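Long-range contacts in alpha-1,2-mannosidase (Bacteroides thetaiotaomicron, PDB 2WW2), which belongs to the calcium-dependent glycoside hydrolase family 92 and hydrolyses alpha-mannosides with inversion of anomeric configuration: residues L14-S19 and N616-Y622; L291-L295 and N628-A633; D682-K688 and S715-N721; L607-D612 and G655-F659. All coordinates share one frame; numbering follows the deposited sequence.

The four contacts run from near the middle of the chain to its periphery. Contact 2 is the most central, a buried meeting of two helix ends, and contact 1 touches it through Tyr622; contact 1 is only partly buried and bridges the N-terminal and catalytic family regions with loop carbonyls and a sodium ion. Contacts 3 and 4 also touch each other: helix 600-613 of contact 4 lies against the strand pair and flanking loops of contact 3. Their chemistry differs with place. The outlying strands 685-688 and 715-717 rely on backbone bonds and waters, whereas the buried 607-612 and 655-659 surround one arginine with oxygen atoms and aliphatic groups.

Contact 1: residues L14-S19 and N616-Y622; sequences LMGTES and NSGSKGY. With NA (sodium ion), chain F.
Gly16 and Glu18 offer their backbone N-H groups to successive carbonyls of 616-622: Gly16 N lies 2.9 Å from Gly618 O, and Glu18 N 2.7 Å from Ser619 O. The amides between and beyond them are served within their own loop, Thr17 N by Leu14 O and Ser19 N by Gly16 O. Glu18 adds a side-chain link, for Ser619 OG donates to Glu18 OE1 at 2.6 Å, on the lone pair turned away from OE2. Lys620 passes its aliphatic chain across Glu18, bringing CE to 3.6 Å from Glu18 OE1 without a salt bridge. An alanine at Glu18 is likely to leave the Ser619 hydroxyl without this acceptor and Lys620 without a nearby opposite charge. The turns are tight: a type II turn from Leu14 to Thr17 runs into a type I turn ending at Ser19, and faces a type I turn from Gly618 to Gly621 introduced by the Asx turn of Asn616 OD1 on Gly618 N. Glycine suits position 16 because its phi is positive and a CB would strike the Tyr622 ring. Met15 stretches out with CG anti to the backbone N (chi1 171°), which carries CE over the face of Tyr622, 3.8 Å from the ring centroid. Ser19 O, at 2.3 Å, and Tyr622 O, at 2.5 Å, bind the sodium ion, whose shell is completed by two waters and the carbonyls of Gly624 and Asp627.

Contact 2: residues L291-L295 and N628-A633; sequences LYRTL and NGQTSA
Thr294 and Ser632 meet hydroxyl to hydroxyl, OG1 to OG at 2.9 Å, where the C-terminal end of helix 281-294 abuts the first turn of helix 632-640 in the (alpha/alpha)6-barrel catalytic domain of family GH92. This is the close-packed side. Small residues suit it: Thr294 CG2, anti to the backbone N, lies 4.2 Å from the methyl CB of Ala633, and Leu341 and Val338 of helix 338-345 close in on Thr294 and Ala633 respectively. Thr294 OG1 also bonds to Cys290 O one turn back along its own helix. The other half is looser and partly open to solvent. Arg293 leaves the helix fully extended, CG anti to the backbone N (chi1 -167°), skims Ser632 CB with its CD at 4.1 Å, and lays one face of its guanidinium over Gly629, whose CA stands 3.5 Å above the plane. Its NH1 is hydrogen-bonded to Asn27 O, and a glycerol sits close by. Replacing Arg293 with an alanine would probably leave Asn27 O without this donor and open a gap over one side of Gly629, which Tyr622 would still touch. Glycine is needed there on two counts: phi is 107°, and a CB would run into Arg293 NH1. The loop is braced internally by a type I turn, in which Ser632 N donates to Gly629 O at 3.2 Å.

Contact 3: residues D682-K688 and S715-N721; sequences DRPYIRK and SMDSVPN
Asp682 meets Ser718 partly through a water, which donates to both carbonyl oxygens, while Asp682 O also lies 3.3 Å from Ser718 CB. Arg683 then turns its guanidinium over the backbone of Asp717, whose CA sits above its centre; the bend at chi3 (81°) folds the chain back there, and NE is bonded to Asp678 O. Pro684 ends the loop and receives the Met716 methyl, CE being 3.4 Å from Pro684 O. At Tyr685 the antiparallel strand pairing begins, a hydrogen-bonded pair with Asp717 in which Asp717 N lies 2.9 Å from Tyr685 O. The flat tyrosine ring suits its place between two prolines: Pro720 CD makes a CH-pi contact 3.8 Å from the Tyr685 ring centroid, and Pro684 CG covers the opposite face. Ile686 pairs with Met716 in the non-hydrogen-bonded position, on the other face of the sheet, touching its sulfur. Arg687 and Lys688 both stand opposite Ser715, a classic beta bulge: Arg687 N is 2.8 Å from Ser715 O, and Ser715 N is 2.9 Å from Lys688 O. The bulge also turns Arg687 O toward Asn721, whose ND2 donates at 2.8 Å in the carbonyl plane. Strand 710-717 continues the mixed sheet toward strand 671-675, while helix 600-613 packs against Tyr685 with Gln604 and Tyr605 and against Pro720 with Trp601.

Contact 4: residues L607-D612 and G655-F659; sequences LRNVMD and GSPLF
Ser656 OG is gripped by two partners: Arg608 NH1 donates to it at 3.1 Å, with the oxygen in the guanidinium plane, and the hydroxyl is bonded to Pro684 O, in the loop just before strand 685-691. A serine suits the spot because it can accept and donate in a buried setting. Arg608 reaches it by curling, its first three torsions all near -60° (chi1 -64°), so that the chain folds over Ser656 and CG comes within 3.4 Å of Ser656 OG. The same fold puts Pro657 O over a face of the guanidinium, 3.0 Å from Arg608 NH1, at too poor an angle for a hydrogen bond; that carbonyl is satisfied by Asn679 ND2. Asn679 OD1 takes a bond from Arg608 NH1, and NH2 has a weak one to Ala680 O. Leucines pack around this polar centre. Leu607 CD1 rests 3.7 Å from Ser656 O, and Leu658 CD1 lies obliquely across the arginine, 4.1 Å from Arg608 NE and 4.2 Å from Asp612 OD1. The arrangement seats helix 600-613 of the catalytic domain against the loop between strands 651-654 and 661-665, with Tyr635 of helix 632-640 touching Leu658. A buried arginine ringed by hydroxyl, carbonyl and amide oxygens is probably stabilised by their dipoles, and its donors would hold helix 600-613 to the 655-659 loop and to Asn679, Ser656 passing the link on to Pro684.

Contact 1: residues L14-S19 and N616-Y622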
loop_
_atom_site.group_PDB
_atom_site.type_symbol
_atom_site.label_atom_id
_atom_site.label_comp_id
_atom_site.label_asym_id
_atom_site.label_seq_id
_atom_site.Cartn_x
_atom_site.Cartn_y
_atom_site.Cartn_z
ATOM N N LEU A 14 -30.433 8.648 -6.403
ATOM C CA LEU A 14 -29.662 7.747 -5.533
ATOM C C LEU A 14 -28.259 7.430 -6.046
ATOM O O LEU A 14 -27.543 6.621 -5.437
ATOM C CB LEU A 14 -30.417 6.445 -5.345
ATOM C CG LEU A 14 -31.665 6.599 -4.497
ATOM C CD1 LEU A 14 -32.498 5.315 -4.524
ATOM C CD2 LEU A 14 -31.278 6.987 -3.062
ATOM N N MET A 15 -27.858 8.046 -7.156
ATOM C CA MET A 15 -26.515 7.819 -7.681
ATOM C C MET A 15 -25.484 8.134 -6.617
ATOM O O MET A 15 -25.496 9.223 -6.056
ATOM C CB MET A 15 -26.231 8.690 -8.899
ATOM C CG MET A 15 -24.771 8.635 -9.341
ATOM S SD MET A 15 -24.417 9.565 -10.837
ATOM C CE MET A 15 -22.628 9.700 -10.770
ATOM N N GLY A 16 -24.582 7.194 -6.356
ATOM C CA GLY A 16 -23.517 7.410 -5.364
ATOM C C GLY A 16 -24.010 7.435 -3.911
ATOM O O GLY A 16 -23.250 7.756 -2.993
ATOM N N THR A 17 -25.274 7.089 -3.678
ATOM C CA THR A 17 -25.773 7.032 -2.296
ATOM C C THR A 17 -24.930 6.086 -1.403
ATOM O O THR A 17 -24.862 6.257 -0.178
ATOM C CB THR A 17 -27.278 6.676 -2.227
ATOM O OG1 THR A 17 -27.771 6.952 -0.915
ATOM C CG2 THR A 17 -27.531 5.190 -2.562
ATOM N N GLU A 18 -24.292 5.084 -2.008
ATOM C CA GLU A 18 -23.386 4.191 -1.265
ATOM C C GLU A 18 -21.907 4.528 -1.525
ATOM O O GLU A 18 -21.010 3.806 -1.069
ATOM C CB GLU A 18 -23.627 2.730 -1.652
ATOM C CG GLU A 18 -25.005 2.187 -1.285
ATOM C CD GLU A 18 -25.114 0.690 -1.560
ATOM O OE1 GLU A 18 -25.374 0.302 -2.715
ATOM O OE2 GLU A 18 -24.945 -0.108 -0.618
ATOM N N SER A 19 -21.666 5.619 -2.247
ATOM C CA SER A 19 -20.324 5.993 -2.720
ATOM C C SER A 19 -19.573 6.957 -1.837
ATOM O O SER A 19 -18.457 7.365 -2.183
ATOM C CB SER A 19 -20.433 6.678 -4.082
ATOM O OG SER A 19 -20.463 5.726 -5.094
ATOM N N ASN A 616 -20.409 5.682 -12.501
ATOM C CA ASN A 616 -21.581 5.047 -13.086
ATOM C C ASN A 616 -22.835 5.689 -12.487
ATOM O O ASN A 616 -22.739 6.553 -11.612
ATOM C CB ASN A 616 -21.555 3.522 -12.914
ATOM C CG ASN A 616 -21.624 3.102 -11.476
ATOM O OD1 ASN A 616 -22.647 3.278 -10.810
ATOM N ND2 ASN A 616 -20.533 2.520 -10.982
ATOM N N SER A 617 -24.007 5.296 -12.966
ATOM C CA SER A 617 -25.214 5.987 -12.561
ATOM C C SER A 617 -25.925 5.321 -11.383
ATOM O O SER A 617 -26.999 5.778 -10.982
ATOM C CB SER A 617 -26.187 6.077 -13.748
ATOM O OG SER A 617 -26.739 4.789 -14.008
ATOM N N GLY A 618 -25.341 4.248 -10.843
ATOM C CA GLY A 618 -25.979 3.477 -9.769
ATOM C C GLY A 618 -25.603 3.964 -8.373
ATOM O O GLY A 618 -24.989 5.046 -8.215
ATOM N N SER A 619 -25.952 3.169 -7.356
ATOM C CA SER A 619 -25.797 3.612 -5.967
ATOM C C SER A 619 -24.343 3.801 -5.565
ATOM O O SER A 619 -24.056 4.570 -4.657
ATOM C CB SER A 619 -26.487 2.645 -5.000
ATOM O OG SER A 619 -25.916 1.368 -5.076
ATOM N N LYS A 620 -23.419 3.121 -6.242
ATOM C CA LYS A 620 -21.989 3.366 -5.981
ATOM C C LYS A 620 -21.307 4.150 -7.091
ATOM O O LYS A 620 -20.121 3.925 -7.374
ATOM C CB LYS A 620 -21.259 2.042 -5.744
ATOM C CG LYS A 620 -21.889 1.251 -4.602
ATOM C CD LYS A 620 -21.274 -0.131 -4.441
ATOM C CE LYS A 620 -22.130 -0.953 -3.487
ATOM N NZ LYS A 620 -21.507 -2.272 -3.214
ATOM N N GLY A 621 -22.046 5.089 -7.693
ATOM C CA GLY A 621 -21.637 5.728 -8.949
ATOM C C GLY A 621 -20.544 6.782 -8.933
ATOM O O GLY A 621 -20.024 7.149 -9.997
ATOM N N TYR A 622 -20.210 7.297 -7.750
ATOM C CA TYR A 622 -19.016 8.152 -7.590
ATOM C C TYR A 622 -17.905 7.256 -7.049
ATOM O O TYR A 622 -17.662 7.212 -5.829
ATOM C CB TYR A 622 -19.298 9.317 -6.630
ATOM C CG TYR A 622 -20.210 10.384 -7.222
ATOM C CD1 TYR A 622 -19.700 11.347 -8.088
ATOM C CD2 TYR A 622 -21.573 10.433 -6.909
ATOM C CE1 TYR A 622 -20.513 12.341 -8.644
ATOM C CE2 TYR A 622 -22.406 11.420 -7.463
ATOM C CZ TYR A 622 -21.858 12.368 -8.335
ATOM O OH TYR A 622 -22.648 13.351 -8.886
HETATM NA NA NA F . -16.626 7.569 -3.630
HETATM O O HOH W 1 -15.655 8.039 -1.363
HETATM O O HOH W 2 -16.193 5.203 -3.658
#

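Contact 2: residues L291-L295 and N628-A633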
loop_
_atom_site.group_PDB
_atom_site.type_symbol
_atom_site.label_atom_id
_atom_site.label_comp_id
_atom_site.label_asym_id
_atom_site.label_seq_id
_atom_site.Cartn_x
_atom_site.Cartn_y
_atom_site.Cartn_z
ATOM N N LEU A 291 -25.780 16.434 -13.472
ATOM C CA LEU A 291 -26.288 17.779 -13.722
ATOM C C LEU A 291 -27.386 18.111 -12.698
ATOM O O LEU A 291 -27.412 19.207 -12.127
ATOM C CB LEU A 291 -26.802 17.935 -15.174
ATOM C CG LEU A 291 -27.312 19.322 -15.623
ATOM C CD1 LEU A 291 -26.249 20.443 -15.366
ATOM C CD2 LEU A 291 -27.764 19.313 -17.078
ATOM N N TYR A 292 -28.295 17.168 -12.461
ATOM C CA TYR A 292 -29.322 17.374 -11.425
ATOM C C TYR A 292 -28.690 17.756 -10.091
ATOM O O TYR A 292 -29.114 18.726 -9.444
ATOM C CB TYR A 292 -30.171 16.097 -11.284
ATOM C CG TYR A 292 -30.652 15.762 -9.894
ATOM C CD1 TYR A 292 -31.818 16.338 -9.384
ATOM C CD2 TYR A 292 -29.980 14.824 -9.109
ATOM C CE1 TYR A 292 -32.289 16.011 -8.100
ATOM C CE2 TYR A 292 -30.446 14.486 -7.824
ATOM C CZ TYR A 292 -31.605 15.079 -7.340
ATOM O OH TYR A 292 -32.061 14.757 -6.080
ATOM N N ARG A 293 -27.656 17.013 -9.700
ATOM C CA ARG A 293 -26.995 17.247 -8.423
ATOM C C ARG A 293 -26.416 18.653 -8.420
ATOM O O ARG A 293 -26.418 19.348 -7.406
ATOM C CB ARG A 293 -25.901 16.181 -8.181
ATOM C CG ARG A 293 -25.353 16.127 -6.758
ATOM C CD ARG A 293 -24.304 15.008 -6.556
ATOM N NE ARG A 293 -23.748 15.029 -5.200
ATOM C CZ ARG A 293 -23.782 14.001 -4.350
ATOM N NH1 ARG A 293 -23.247 14.124 -3.142
ATOM N NH2 ARG A 293 -24.334 12.841 -4.709
ATOM N N THR A 294 -25.943 19.096 -9.580
ATOM C CA THR A 294 -25.302 20.394 -9.671
ATOM C C THR A 294 -26.295 21.567 -9.581
ATOM O O THR A 294 -25.925 22.672 -9.168
ATOM C CB THR A 294 -24.507 20.500 -10.990
ATOM O OG1 THR A 294 -23.519 19.455 -11.038
ATOM C CG2 THR A 294 -23.851 21.846 -11.103
ATOM N N LEU A 295 -27.552 21.344 -9.954
ATOM C CA LEU A 295 -28.548 22.420 -9.921
ATOM C C LEU A 295 -29.318 22.568 -8.587
ATOM O O LEU A 295 -30.287 23.323 -8.510
ATOM C CB LEU A 295 -29.575 22.231 -11.042
ATOM C CG LEU A 295 -29.024 22.105 -12.473
ATOM C CD1 LEU A 295 -30.179 22.198 -13.459
ATOM C CD2 LEU A 295 -27.963 23.185 -12.766
ATOM N N ASN A 628 -16.795 12.044 -3.142
ATOM C CA ASN A 628 -18.011 11.929 -2.359
ATOM C C ASN A 628 -19.157 12.718 -2.990
ATOM O O ASN A 628 -20.058 13.187 -2.295
ATOM C CB ASN A 628 -17.728 12.406 -0.938
ATOM C CG ASN A 628 -16.600 11.611 -0.298
ATOM O OD1 ASN A 628 -15.519 12.155 0.031
ATOM N ND2 ASN A 628 -16.810 10.306 -0.187
ATOM N N GLY A 629 -19.111 12.856 -4.316
ATOM C CA GLY A 629 -20.184 13.542 -5.028
ATOM C C GLY A 629 -19.776 14.918 -5.515
ATOM O O GLY A 629 -20.441 15.479 -6.386
ATOM N N GLN A 630 -18.662 15.441 -4.984
ATOM C CA GLN A 630 -18.233 16.816 -5.281
ATOM C C GLN A 630 -17.774 17.022 -6.723
ATOM O O GLN A 630 -17.610 18.153 -7.163
ATOM C CB GLN A 630 -17.167 17.322 -4.291
ATOM C CG GLN A 630 -15.759 16.733 -4.425
ATOM C CD GLN A 630 -15.581 15.427 -3.655
ATOM O OE1 GLN A 630 -16.561 14.804 -3.218
ATOM N NE2 GLN A 630 -14.325 14.998 -3.493
ATOM N N THR A 631 -17.602 15.935 -7.466
ATOM C CA THR A 631 -17.167 16.039 -8.841
ATOM C C THR A 631 -18.348 16.103 -9.836
ATOM O O THR A 631 -18.143 15.957 -11.022
ATOM C CB THR A 631 -16.261 14.868 -9.231
ATOM O OG1 THR A 631 -17.041 13.668 -9.245
ATOM C CG2 THR A 631 -15.093 14.726 -8.235
ATOM N N SER A 632 -19.568 16.335 -9.360
ATOM C CA SER A 632 -20.731 16.398 -10.274
ATOM C C SER A 632 -20.538 17.406 -11.434
ATOM O O SER A 632 -20.716 17.066 -12.591
ATOM C CB SER A 632 -22.028 16.683 -9.497
ATOM O OG SER A 632 -22.036 18.016 -8.965
ATOM N N ALA A 633 -20.130 18.631 -11.128
ATOM C CA ALA A 633 -19.924 19.640 -12.173
ATOM C C ALA A 633 -18.682 19.328 -13.012
ATOM O O ALA A 633 -18.629 19.624 -14.223
ATOM C CB ALA A 633 -19.795 21.026 -11.533
#

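Contact 3: residues D682-K688 and S715-N721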
loop_
_atom_site.group_PDB
_atom_site.type_symbol
_atom_site.label_atom_id
_atom_site.label_comp_id
_atom_site.label_asym_id
_atom_site.label_seq_id
_atom_site.Cartn_x
_atom_site.Cartn_y
_atom_site.Cartn_z
ATOM N N ASP A 682 -12.893 3.900 -27.653
ATOM C CA ASP A 682 -11.469 3.755 -27.966
ATOM C C ASP A 682 -10.949 4.853 -28.890
ATOM O O ASP A 682 -9.872 4.731 -29.474
ATOM C CB ASP A 682 -11.164 2.359 -28.529
ATOM C CG ASP A 682 -11.805 2.123 -29.887
ATOM O OD1 ASP A 682 -12.829 2.776 -30.192
ATOM O OD2 ASP A 682 -11.284 1.277 -30.645
ATOM N N ARG A 683 -11.722 5.930 -29.019
ATOM C CA ARG A 683 -11.319 7.066 -29.824
ATOM C C ARG A 683 -11.370 8.355 -28.991
ATOM O O ARG A 683 -12.151 9.264 -29.275
ATOM C CB ARG A 683 -12.188 7.170 -31.081
ATOM C CG ARG A 683 -11.997 5.992 -32.054
ATOM C CD ARG A 683 -13.141 5.872 -33.076
ATOM N NE ARG A 683 -12.958 6.795 -34.190
ATOM C CZ ARG A 683 -12.140 6.573 -35.219
ATOM N NH1 ARG A 683 -11.434 5.450 -35.277
ATOM N NH2 ARG A 683 -12.023 7.476 -36.192
ATOM N N PRO A 684 -10.527 8.438 -27.949
ATOM C CA PRO A 684 -10.537 9.604 -27.063
ATOM C C PRO A 684 -9.786 10.819 -27.617
ATOM O O PRO A 684 -9.916 11.919 -27.080
ATOM C CB PRO A 684 -9.812 9.078 -25.816
ATOM C CG PRO A 684 -8.783 8.120 -26.395
ATOM C CD PRO A 684 -9.504 7.449 -27.557
ATOM N N TYR A 685 -9.000 10.626 -28.668
ATOM C CA TYR A 685 -8.061 11.662 -29.121
ATOM C C TYR A 685 -8.676 12.620 -30.138
ATOM O O TYR A 685 -9.428 12.202 -31.015
ATOM C CB TYR A 685 -6.810 11.015 -29.748
ATOM C CG TYR A 685 -6.041 10.145 -28.781
ATOM C CD1 TYR A 685 -5.351 10.716 -27.709
ATOM C CD2 TYR A 685 -6.014 8.759 -28.926
ATOM C CE1 TYR A 685 -4.656 9.932 -26.803
ATOM C CE2 TYR A 685 -5.322 7.966 -28.029
ATOM C CZ TYR A 685 -4.637 8.556 -26.972
ATOM O OH TYR A 685 -3.929 7.778 -26.074
ATOM N N ILE A 686 -8.320 13.897 -30.045
ATOM C CA ILE A 686 -8.717 14.861 -31.069
ATOM C C ILE A 686 -7.650 14.885 -32.174
ATOM O O ILE A 686 -6.509 15.296 -31.944
ATOM C CB ILE A 686 -8.922 16.281 -30.472
ATOM C CG1 ILE A 686 -10.047 16.283 -29.423
ATOM C CG2 ILE A 686 -9.186 17.323 -31.572
ATOM C CD1 ILE A 686 -10.069 17.554 -28.587
ATOM N N ARG A 687 -8.007 14.424 -33.367
ATOM C CA ARG A 687 -7.063 14.444 -34.487
ATOM C C ARG A 687 -7.047 15.826 -35.127
ATOM O O ARG A 687 -5.976 16.382 -35.419
ATOM C CB ARG A 687 -7.403 13.372 -35.531
ATOM C CG ARG A 687 -6.489 13.409 -36.760
ATOM C CD ARG A 687 -6.796 12.287 -37.755
ATOM N NE ARG A 687 -8.175 12.338 -38.228
ATOM C CZ ARG A 687 -8.607 13.129 -39.205
ATOM N NH1 ARG A 687 -7.766 13.949 -39.832
ATOM N NH2 ARG A 687 -9.887 13.091 -39.564
ATOM N N LYS A 688 -8.232 16.380 -35.346
ATOM C CA LYS A 688 -8.371 17.673 -36.003
ATOM C C LYS A 688 -9.585 18.396 -35.427
ATOM O O LYS A 688 -10.545 17.751 -34.984
ATOM C CB LYS A 688 -8.563 17.438 -37.508
ATOM C CG LYS A 688 -8.572 18.694 -38.351
ATOM C CD LYS A 688 -8.846 18.354 -39.829
ATOM C CE LYS A 688 -9.008 19.637 -40.645
ATOM N NZ LYS A 688 -9.843 19.454 -41.877
ATOM N N SER A 715 -12.713 15.824 -35.023
ATOM C CA SER A 715 -12.474 14.537 -35.673
ATOM C C SER A 715 -11.738 13.664 -34.669
ATOM O O SER A 715 -10.572 13.939 -34.348
ATOM C CB SER A 715 -11.606 14.719 -36.918
ATOM O OG SER A 715 -12.241 15.567 -37.855
ATOM N N MET A 716 -12.414 12.641 -34.155
ATOM C CA MET A 716 -11.859 11.812 -33.086
ATOM C C MET A 716 -11.092 10.640 -33.691
ATOM O O MET A 716 -11.435 10.176 -34.770
ATOM C CB MET A 716 -12.963 11.285 -32.158
ATOM C CG MET A 716 -13.914 12.359 -31.626
ATOM S SD MET A 716 -13.082 13.662 -30.710
ATOM C CE MET A 716 -12.412 12.754 -29.300
ATOM N N ASP A 717 -10.055 10.176 -32.995
ATOM C CA ASP A 717 -9.182 9.129 -33.512
ATOM C C ASP A 717 -8.762 8.207 -32.371
ATOM O O ASP A 717 -8.825 8.595 -31.206
ATOM C CB ASP A 717 -7.949 9.765 -34.162
ATOM C CG ASP A 717 -7.289 8.859 -35.189
ATOM O OD1 ASP A 717 -7.711 7.688 -35.332
ATOM O OD2 ASP A 717 -6.339 9.323 -35.856
ATOM N N SER A 718 -8.325 6.995 -32.714
ATOM C CA SER A 718 -7.814 6.040 -31.732
ATOM C C SER A 718 -6.324 6.206 -31.438
ATOM O O SER A 718 -5.797 5.557 -30.531
ATOM C CB SER A 718 -8.067 4.607 -32.214
ATOM O OG SER A 718 -7.480 4.460 -33.483
ATOM N N VAL A 719 -5.633 7.043 -32.206
ATOM C CA VAL A 719 -4.243 7.361 -31.888
ATOM C C VAL A 719 -4.102 8.873 -31.747
ATOM O O VAL A 719 -4.866 9.624 -32.334
ATOM C CB VAL A 719 -3.256 6.845 -32.952
ATOM C CG1 VAL A 719 -3.477 5.337 -33.211
ATOM C CG2 VAL A 719 -3.377 7.649 -34.249
ATOM N N PRO A 720 -3.151 9.314 -30.922
ATOM C CA PRO A 720 -2.998 10.744 -30.649
ATOM C C PRO A 720 -2.384 11.444 -31.839
ATOM O O PRO A 720 -1.634 10.814 -32.599
ATOM C CB PRO A 720 -2.022 10.779 -29.476
ATOM C CG PRO A 720 -1.278 9.461 -29.562
ATOM C CD PRO A 720 -2.304 8.479 -30.059
ATOM N N ASN A 721 -2.715 12.720 -32.016
ATOM C CA ASN A 721 -2.057 13.546 -33.012
ATOM C C ASN A 721 -1.020 14.419 -32.324
ATOM O O ASN A 721 -1.357 15.458 -31.749
ATOM C CB ASN A 721 -3.058 14.429 -33.753
ATOM C CG ASN A 721 -2.387 15.308 -34.814
ATOM O OD1 ASN A 721 -1.163 15.340 -34.924
ATOM N ND2 ASN A 721 -3.189 16.027 -35.591
HETATM O O HOH W 3 -7.451 3.934 -28.727
HETATM O O HOH W 4 -4.766 13.834 -30.218
HETATM O O HOH W 5 -9.856 10.674 -37.242
HETATM O O HOH W 6 -12.754 18.336 -37.468
#

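Contact 4: residues L607-D612 and G655-F659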
loop_
_atom_site.group_PDB
_atom_site.type_symbol
_atom_site.label_atom_id
_atom_site.label_comp_id
_atom_site.label_asym_id
_atom_site.label_seq_id
_atom_site.Cartn_x
_atom_site.Cartn_y
_atom_site.Cartn_z
ATOM N N LEU A 607 -8.545 11.866 -19.234
ATOM C CA LEU A 607 -9.882 12.347 -18.976
ATOM C C LEU A 607 -10.916 11.291 -19.390
ATOM O O LEU A 607 -11.811 10.923 -18.614
ATOM C CB LEU A 607 -10.070 13.633 -19.781
ATOM C CG LEU A 607 -11.261 14.517 -19.489
ATOM C CD1 LEU A 607 -12.483 13.822 -20.057
ATOM C CD2 LEU A 607 -11.385 14.808 -17.977
ATOM N N ARG A 608 -10.799 10.786 -20.610
ATOM C CA ARG A 608 -11.759 9.785 -21.053
ATOM C C ARG A 608 -11.656 8.509 -20.209
ATOM O O ARG A 608 -12.656 7.878 -19.902
ATOM C CB ARG A 608 -11.606 9.510 -22.556
ATOM C CG ARG A 608 -11.930 10.778 -23.398
ATOM C CD ARG A 608 -13.429 11.081 -23.376
ATOM N NE ARG A 608 -14.166 9.957 -23.967
ATOM C CZ ARG A 608 -14.296 9.771 -25.278
ATOM N NH1 ARG A 608 -13.768 10.639 -26.131
ATOM N NH2 ARG A 608 -14.951 8.715 -25.747
ATOM N N ASN A 609 -10.448 8.162 -19.791
ATOM C CA ASN A 609 -10.253 6.984 -18.938
ATOM C C ASN A 609 -10.967 7.169 -17.580
ATOM O O ASN A 609 -11.707 6.287 -17.130
ATOM C CB ASN A 609 -8.754 6.735 -18.764
ATOM C CG ASN A 609 -8.435 5.324 -18.343
ATOM O OD1 ASN A 609 -9.070 4.360 -18.774
ATOM N ND2 ASN A 609 -7.421 5.190 -17.501
ATOM N N VAL A 610 -10.782 8.329 -16.957
ATOM C CA VAL A 610 -11.466 8.639 -15.694
ATOM C C VAL A 610 -13.004 8.608 -15.847
ATOM O O VAL A 610 -13.706 8.015 -15.040
ATOM C CB VAL A 610 -10.998 10.003 -15.110
ATOM C CG1 VAL A 610 -11.955 10.484 -14.014
ATOM C CG2 VAL A 610 -9.554 9.892 -14.551
ATOM N N MET A 611 -13.530 9.231 -16.894
ATOM C CA MET A 611 -14.976 9.245 -17.088
ATOM C C MET A 611 -15.525 7.828 -17.221
ATOM O O MET A 611 -16.601 7.526 -16.694
ATOM C CB MET A 611 -15.376 10.114 -18.290
ATOM C CG MET A 611 -15.125 11.607 -18.063
ATOM S SD MET A 611 -16.064 12.722 -19.126
ATOM C CE MET A 611 -15.146 12.691 -20.668
ATOM N N ASP A 612 -14.790 6.963 -17.907
ATOM C CA ASP A 612 -15.230 5.578 -18.101
ATOM C C ASP A 612 -15.076 4.749 -16.826
ATOM O O ASP A 612 -15.912 3.904 -16.529
ATOM C CB ASP A 612 -14.422 4.902 -19.215
ATOM C CG ASP A 612 -14.831 5.360 -20.624
ATOM O OD1 ASP A 612 -15.884 6.020 -20.801
ATOM O OD2 ASP A 612 -14.078 5.043 -21.574
ATOM N N GLY A 655 -10.736 19.238 -23.175
ATOM C CA GLY A 655 -10.390 17.871 -22.825
ATOM C C GLY A 655 -10.738 16.997 -24.008
ATOM O O GLY A 655 -10.112 17.084 -25.069
ATOM N N SER A 656 -11.777 16.192 -23.838
ATOM C CA SER A 656 -12.270 15.319 -24.893
ATOM C C SER A 656 -13.703 14.991 -24.504
ATOM O O SER A 656 -13.939 14.558 -23.365
ATOM C CB SER A 656 -11.415 14.045 -24.954
ATOM O OG SER A 656 -11.988 13.101 -25.825
ATOM N N PRO A 657 -14.664 15.245 -25.413
ATOM C CA PRO A 657 -16.089 15.107 -25.109
ATOM C C PRO A 657 -16.455 13.634 -24.980
ATOM O O PRO A 657 -15.812 12.767 -25.609
ATOM C CB PRO A 657 -16.776 15.692 -26.348
ATOM C CG PRO A 657 -15.795 15.419 -27.471
ATOM C CD PRO A 657 -14.431 15.583 -26.827
ATOM N N LEU A 658 -17.512 13.366 -24.221
ATOM C CA LEU A 658 -17.976 11.998 -24.022
ATOM C C LEU A 658 -18.991 11.546 -25.082
ATOM O O LEU A 658 -19.070 10.355 -25.414
ATOM C CB LEU A 658 -18.612 11.872 -22.623
ATOM C CG LEU A 658 -18.986 10.452 -22.197
ATOM C CD1 LEU A 658 -17.701 9.614 -21.974
ATOM C CD2 LEU A 658 -19.857 10.512 -20.931
ATOM N N PHE A 659 -19.768 12.483 -25.616
ATOM C CA PHE A 659 -20.881 12.122 -26.518
ATOM C C PHE A 659 -20.549 12.421 -27.979
ATOM O O PHE A 659 -19.585 13.127 -28.263
ATOM C CB PHE A 659 -22.153 12.878 -26.114
ATOM C CG PHE A 659 -22.646 12.538 -24.710
ATOM C CD1 PHE A 659 -23.413 11.396 -24.493
ATOM C CD2 PHE A 659 -22.309 13.342 -23.621
ATOM C CE1 PHE A 659 -23.865 11.066 -23.192
ATOM C CE2 PHE A 659 -22.758 13.037 -22.322
ATOM C CZ PHE A 659 -23.540 11.894 -22.112
#